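PDB 5TZ6: CurJ, which is a polyketide synthase module whose dehydratase domain, held here in an inactive form, carries out vinylogous dehydration in curacin biosynthesis. Local coordinates for residues 57-62 with 71-76; 52-57 with 105-110. The protein carries 1 engineered substitution. One frame throughout, in Å; residues are numbered along the deposited sequence.

Contact 1. Residues 57-62 with 71-76; sequences LLLAAA and CQIEDI
Ile73 on strand 71-74 reaches helix 57-62 between Leu58 and Leu59, and its two branches divide the work. From CB, which points at the helix, CG2 runs to the aromatic ring of Phe105 on strand 102-110. CG1, anti to the carbonyl carbon (chi1 -44°), carries the longer branch to the helix. At its tip, CD1 lies 4.0 Å from Leu58 CB and 3.9 Å from Leu59 CD2. A beta-branched isoleucine suits this place, since it can serve two neighbours from one extended residue. Two residues back, Cys71 faces the same way. Its SG rests against two apolar helix carbons, Leu59 CD2 at 3.7 Å and Ala62 CB at 3.8 Å, the small alanine letting the helix come close to the sulfur. Gln72 between them points away and bonds Ser140 through NE2. Helix and strand axes approach to 9.7 Å at 134°, with side-chain contacts across this spacing. Cys71 and Ile73 also pair through their backbones with Phe250 and Phe248 of strand 239-250, placing this strand at the join of the two halves. A buried helix lying against a curved antiparallel sheet is the hallmark of the hotdog fold, which polyketide synthase dehydratases carry twice.

Contact 2. Residues 52-57 with 105-110; sequences ASHISL and FQVISF
Val107 meets His54 and Leu57, one helical turn apart, with a single methyl, CG1. The first kind of contact is that of an aliphatic group with a flat ring: the imidazole of His54 approaches CG1 obliquely. The methyl lies 4.6 Å from His54 CB, and the ring beyond that carbon comes nearer. Ala135 on strand 132-141 also packs on the His54 side chain.

The second kind is purely aliphatic. Leu57 CD2 sits 4.2 Å from Val107 CG1, a looser touch made by a long, branched chain that reaches down from the helix. Val107 holds CG1 anti to its backbone N (chi1 177°), which turns that methyl to the helix; the compact, beta-branched residue is at home in a strand and presents a methyl close to the backbone. The CA atoms of His54 and Val107 are 7.3 Å apart, a spacing bridged by the larger imidazole and the short valine together. In hotdog terms, this is the early part of the central helix lying on the inner face of the sheet.

Hydrogen bonding stays within each element and with other neighbours. Val107 pairs through its backbone with His134 and Ala135, while Ser109 OG bonds His134 NE2 and Arg90 NH2, satisfying a buried hydroxyl. On the reverse face of the strand, Ile108 points away from the helix and packs on Leu20 of the second subunit, so this apolar side chain is buried at the subunit interface.

Contact 1 and contact 2 use successive parts of helix 51-65 and share Leu57, with centres 9 Å apart. Phe105 joins them: its CE1 lies 3.2 Å from Leu58 CD1, and its ring, coming from strand 102-110, packs against both helix 51-65 and strand 71-77. Val107 CG2, the methyl that contact 2 leaves over, comes within 4.0 Å of Leu58 CD1, and Ile73 CD1 lies 4.1 Å from Ile55 CG2. The bound 5-hydroxy-2-methylheptenoic acid sits toward the start of the helix: about 7 Å from the side chain of His54 but about 14 Å from that of Leu58. Contact 2 thus lies nearer the pocket, which includes Gly51 and Asp219 as well as Phe41, itself probably the engineered residue.

Contact 1. Residues 57-62 with 71-76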
loop_
_atom_site.group_PDB
_atom_site.type_symbol
_atom_site.label_atom_id
_atom_site.label_comp_id
_atom_site.label_asym_id
_atom_site.label_seq_id
_atom_site.Cartn_x
_atom_site.Cartn_y
_atom_site.Cartn_z
ATOM N N LEU A 57 12.500 -2.784 12.221
ATOM C CA LEU A 57 11.439 -2.653 11.226
ATOM C C LEU A 57 10.654 -3.952 11.078
ATOM O O LEU A 57 9.418 -3.937 10.958
ATOM C CB LEU A 57 12.040 -2.225 9.889
ATOM C CG LEU A 57 11.114 -1.976 8.699
ATOM C CD1 LEU A 57 10.102 -0.894 9.019
ATOM C CD2 LEU A 57 11.940 -1.582 7.482
ATOM N N LEU A 58 11.353 -5.090 11.090
ATOM C CA LEU A 58 10.640 -6.358 10.985
ATOM C C LEU A 58 9.834 -6.637 12.245
ATOM O O LEU A 58 8.729 -7.177 12.167
ATOM C CB LEU A 58 11.610 -7.493 10.687
ATOM C CG LEU A 58 12.079 -7.425 9.232
ATOM C CD1 LEU A 58 13.468 -8.019 9.058
ATOM C CD2 LEU A 58 11.067 -8.116 8.327
ATOM N N LEU A 59 10.357 -6.275 13.419
ATOM C CA LEU A 59 9.526 -6.396 14.612
ATOM C C LEU A 59 8.246 -5.582 14.464
ATOM O O LEU A 59 7.168 -6.030 14.876
ATOM C CB LEU A 59 10.297 -5.973 15.863
ATOM C CG LEU A 59 11.491 -6.851 16.249
ATOM C CD1 LEU A 59 12.070 -6.422 17.594
ATOM C CD2 LEU A 59 11.111 -8.316 16.268
ATOM N N ALA A 60 8.338 -4.385 13.877
ATOM C CA ALA A 60 7.120 -3.616 13.626
ATOM C C ALA A 60 6.149 -4.385 12.729
ATOM O O ALA A 60 4.974 -4.579 13.080
ATOM C CB ALA A 60 7.467 -2.263 13.011
ATOM N N ALA A 61 6.625 -4.836 11.562
ATOM C CA ALA A 61 5.754 -5.589 10.659
ATOM C C ALA A 61 5.099 -6.763 11.381
ATOM O O ALA A 61 3.876 -6.958 11.319
ATOM C CB ALA A 61 6.555 -6.074 9.448
ATOM N N ALA A 62 5.915 -7.556 12.077
ATOM C CA ALA A 62 5.406 -8.629 12.918
ATOM C C ALA A 62 4.263 -8.136 13.790
ATOM O O ALA A 62 3.198 -8.760 13.853
ATOM C CB ALA A 62 6.541 -9.193 13.774
ATOM N N CYS A 71 8.149 -12.939 19.095
ATOM C CA CYS A 71 8.418 -13.469 17.768
ATOM C C CYS A 71 9.920 -13.597 17.562
ATOM O O CYS A 71 10.729 -13.127 18.365
ATOM C CB CYS A 71 7.773 -12.608 16.684
ATOM S SG CYS A 71 8.647 -11.107 16.367
ATOM N N GLN A 72 10.285 -14.246 16.463
ATOM C CA GLN A 72 11.670 -14.584 16.197
ATOM C C GLN A 72 11.971 -14.397 14.720
ATOM O O GLN A 72 11.131 -14.679 13.856
ATOM C CB GLN A 72 11.989 -16.022 16.615
ATOM C CG GLN A 72 11.179 -17.071 15.885
ATOM C CD GLN A 72 11.454 -18.473 16.393
ATOM O OE1 GLN A 72 12.038 -18.656 17.463
ATOM N NE2 GLN A 72 11.023 -19.473 15.631
ATOM N N ILE A 73 13.172 -13.884 14.460
ATOM C CA ILE A 73 13.712 -13.672 13.127
ATOM C C ILE A 73 14.936 -14.566 13.005
ATOM O O ILE A 73 15.841 -14.490 13.840
ATOM C CB ILE A 73 14.094 -12.196 12.918
ATOM C CG1 ILE A 73 12.987 -11.295 13.478
ATOM C CG2 ILE A 73 14.384 -11.919 11.443
ATOM C CD1 ILE A 73 13.341 -9.826 13.508
ATOM N N GLU A 74 14.978 -15.394 11.971
ATOM C CA GLU A 74 16.013 -16.408 11.851
ATOM C C GLU A 74 16.731 -16.294 10.515
ATOM O O GLU A 74 16.180 -15.796 9.528
ATOM C CB GLU A 74 15.449 -17.829 12.005
ATOM C CG GLU A 74 15.034 -18.191 13.411
ATOM C CD GLU A 74 14.208 -19.458 13.450
ATOM O OE1 GLU A 74 13.059 -19.439 12.961
ATOM O OE2 GLU A 74 14.717 -20.484 13.950
ATOM N N ASP A 75 17.973 -16.772 10.502
ATOM C CA ASP A 75 18.814 -16.780 9.310
ATOM C C ASP A 75 18.816 -15.417 8.625
ATOM O O ASP A 75 18.525 -15.287 7.432
ATOM C CB ASP A 75 18.364 -17.883 8.357
ATOM C CG ASP A 75 18.309 -19.234 9.036
ATOM O OD1 ASP A 75 19.165 -19.492 9.911
ATOM O OD2 ASP A 75 17.403 -20.032 8.713
ATOM N N ILE A 76 19.144 -14.390 9.406
ATOM C CA ILE A 76 19.195 -13.017 8.915
ATOM C C ILE A 76 20.497 -12.787 8.162
ATOM O O ILE A 76 21.581 -13.125 8.654
ATOM C CB ILE A 76 19.072 -12.024 10.082
ATOM C CG1 ILE A 76 17.823 -12.316 10.916
ATOM C CG2 ILE A 76 19.096 -10.591 9.567
ATOM C CD1 ILE A 76 17.825 -11.620 12.256
#

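Contact 2. Residues 52-57 with 105-110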
loop_
_atom_site.group_PDB
_atom_site.type_symbol
_atom_site.label_atom_id
_atom_site.label_comp_id
_atom_site.label_asym_id
_atom_site.label_seq_id
_atom_site.Cartn_x
_atom_site.Cartn_y
_atom_site.Cartn_z
ATOM N N ALA A 52 20.565 -3.442 12.360
ATOM C CA ALA A 52 19.739 -3.380 13.562
ATOM C C ALA A 52 18.433 -2.651 13.280
ATOM O O ALA A 52 17.362 -3.060 13.745
ATOM C CB ALA A 52 20.501 -2.689 14.695
ATOM N N SER A 53 18.509 -1.579 12.496
ATOM C CA SER A 53 17.304 -0.840 12.152
ATOM C C SER A 53 16.320 -1.730 11.413
ATOM O O SER A 53 15.126 -1.745 11.727
ATOM C CB SER A 53 17.656 0.379 11.305
ATOM O OG SER A 53 16.478 0.991 10.806
ATOM N N HIS A 54 16.803 -2.475 10.413
ATOM C CA HIS A 54 15.929 -3.397 9.692
ATOM C C HIS A 54 15.330 -4.446 10.621
ATOM O O HIS A 54 14.195 -4.888 10.404
ATOM C CB HIS A 54 16.695 -4.049 8.543
ATOM C CG HIS A 54 17.300 -3.055 7.603
ATOM N ND1 HIS A 54 18.661 -2.880 7.479
ATOM C CD2 HIS A 54 16.725 -2.149 6.775
ATOM C CE1 HIS A 54 18.900 -1.923 6.599
ATOM N NE2 HIS A 54 17.742 -1.463 6.159
ATOM N N ILE A 55 16.067 -4.849 11.660
ATOM C CA ILE A 55 15.500 -5.760 12.652
ATOM C C ILE A 55 14.322 -5.101 13.363
ATOM O O ILE A 55 13.239 -5.688 13.495
ATOM C CB ILE A 55 16.585 -6.214 13.644
ATOM C CG1 ILE A 55 17.688 -6.973 12.894
ATOM C CG2 ILE A 55 15.978 -7.007 14.795
ATOM C CD1 ILE A 55 18.534 -7.861 13.767
ATOM N N SER A 56 14.514 -3.867 13.828
ATOM C CA SER A 56 13.416 -3.143 14.462
ATOM C C SER A 56 12.225 -2.996 13.511
ATOM O O SER A 56 11.061 -3.126 13.923
ATOM C CB SER A 56 13.933 -1.785 14.950
ATOM O OG SER A 56 12.883 -0.929 15.347
ATOM N N LEU A 57 12.500 -2.784 12.221
ATOM C CA LEU A 57 11.439 -2.653 11.226
ATOM C C LEU A 57 10.654 -3.952 11.078
ATOM O O LEU A 57 9.418 -3.937 10.958
ATOM C CB LEU A 57 12.040 -2.225 9.889
ATOM C CG LEU A 57 11.114 -1.976 8.699
ATOM C CD1 LEU A 57 10.102 -0.894 9.019
ATOM C CD2 LEU A 57 11.940 -1.582 7.482
ATOM N N PHE A 105 11.170 -13.173 4.470
ATOM C CA PHE A 105 11.087 -11.738 4.294
ATOM C C PHE A 105 12.288 -11.229 3.519
ATOM O O PHE A 105 13.409 -11.743 3.651
ATOM C CB PHE A 105 10.984 -10.996 5.653
ATOM C CG PHE A 105 12.245 -11.041 6.461
ATOM C CD1 PHE A 105 13.290 -10.158 6.191
ATOM C CD2 PHE A 105 12.396 -11.959 7.488
ATOM C CE1 PHE A 105 14.472 -10.199 6.928
ATOM C CE2 PHE A 105 13.574 -12.001 8.237
ATOM C CZ PHE A 105 14.613 -11.121 7.952
ATOM N N GLN A 106 12.024 -10.194 2.720
ATOM C CA GLN A 106 13.046 -9.347 2.125
ATOM C C GLN A 106 12.730 -7.894 2.456
ATOM O O GLN A 106 11.622 -7.423 2.186
ATOM C CB GLN A 106 13.111 -9.532 0.605
ATOM C CG GLN A 106 13.656 -10.871 0.163
ATOM C CD GLN A 106 13.689 -11.010 -1.345
ATOM O OE1 GLN A 106 12.646 -11.099 -1.994
ATOM N NE2 GLN A 106 14.896 -11.027 -1.912
ATOM N N VAL A 107 13.694 -7.193 3.039
ATOM C CA VAL A 107 13.642 -5.747 3.207
ATOM C C VAL A 107 14.465 -5.117 2.091
ATOM O O VAL A 107 15.691 -5.316 2.029
ATOM C CB VAL A 107 14.174 -5.310 4.582
ATOM C CG1 VAL A 107 14.158 -3.794 4.680
ATOM C CG2 VAL A 107 13.356 -5.925 5.708
ATOM N N ILE A 108 13.781 -4.342 1.236
ATOM C CA ILE A 108 14.347 -3.727 0.040
ATOM C C ILE A 108 14.056 -2.229 0.071
ATOM O O ILE A 108 13.247 -1.748 0.863
ATOM C CB ILE A 108 13.785 -4.335 -1.263
ATOM C CG1 ILE A 108 12.339 -3.888 -1.478
ATOM C CG2 ILE A 108 13.870 -5.854 -1.237
ATOM C CD1 ILE A 108 11.777 -4.329 -2.808
ATOM N N SER A 109 14.722 -1.491 -0.818
ATOM C CA SER A 109 14.462 -0.064 -0.978
ATOM C C SER A 109 14.745 0.366 -2.411
ATOM O O SER A 109 15.396 -0.344 -3.184
ATOM C CB SER A 109 15.301 0.772 -0.012
ATOM O OG SER A 109 16.631 0.846 -0.479
ATOM N N PHE A 110 14.252 1.556 -2.749
ATOM C CA PHE A 110 14.389 2.135 -4.080
ATOM C C PHE A 110 14.028 3.613 -4.006
ATOM O O PHE A 110 13.404 4.069 -3.041
ATOM C CB PHE A 110 13.506 1.413 -5.112
ATOM C CG PHE A 110 12.052 1.305 -4.719
ATOM C CD1 PHE A 110 11.585 0.192 -4.037
ATOM C CD2 PHE A 110 11.152 2.310 -5.042
ATOM C CE1 PHE A 110 10.246 0.083 -3.677
ATOM C CE2 PHE A 110 9.814 2.208 -4.688
ATOM C CZ PHE A 110 9.362 1.092 -4.005
#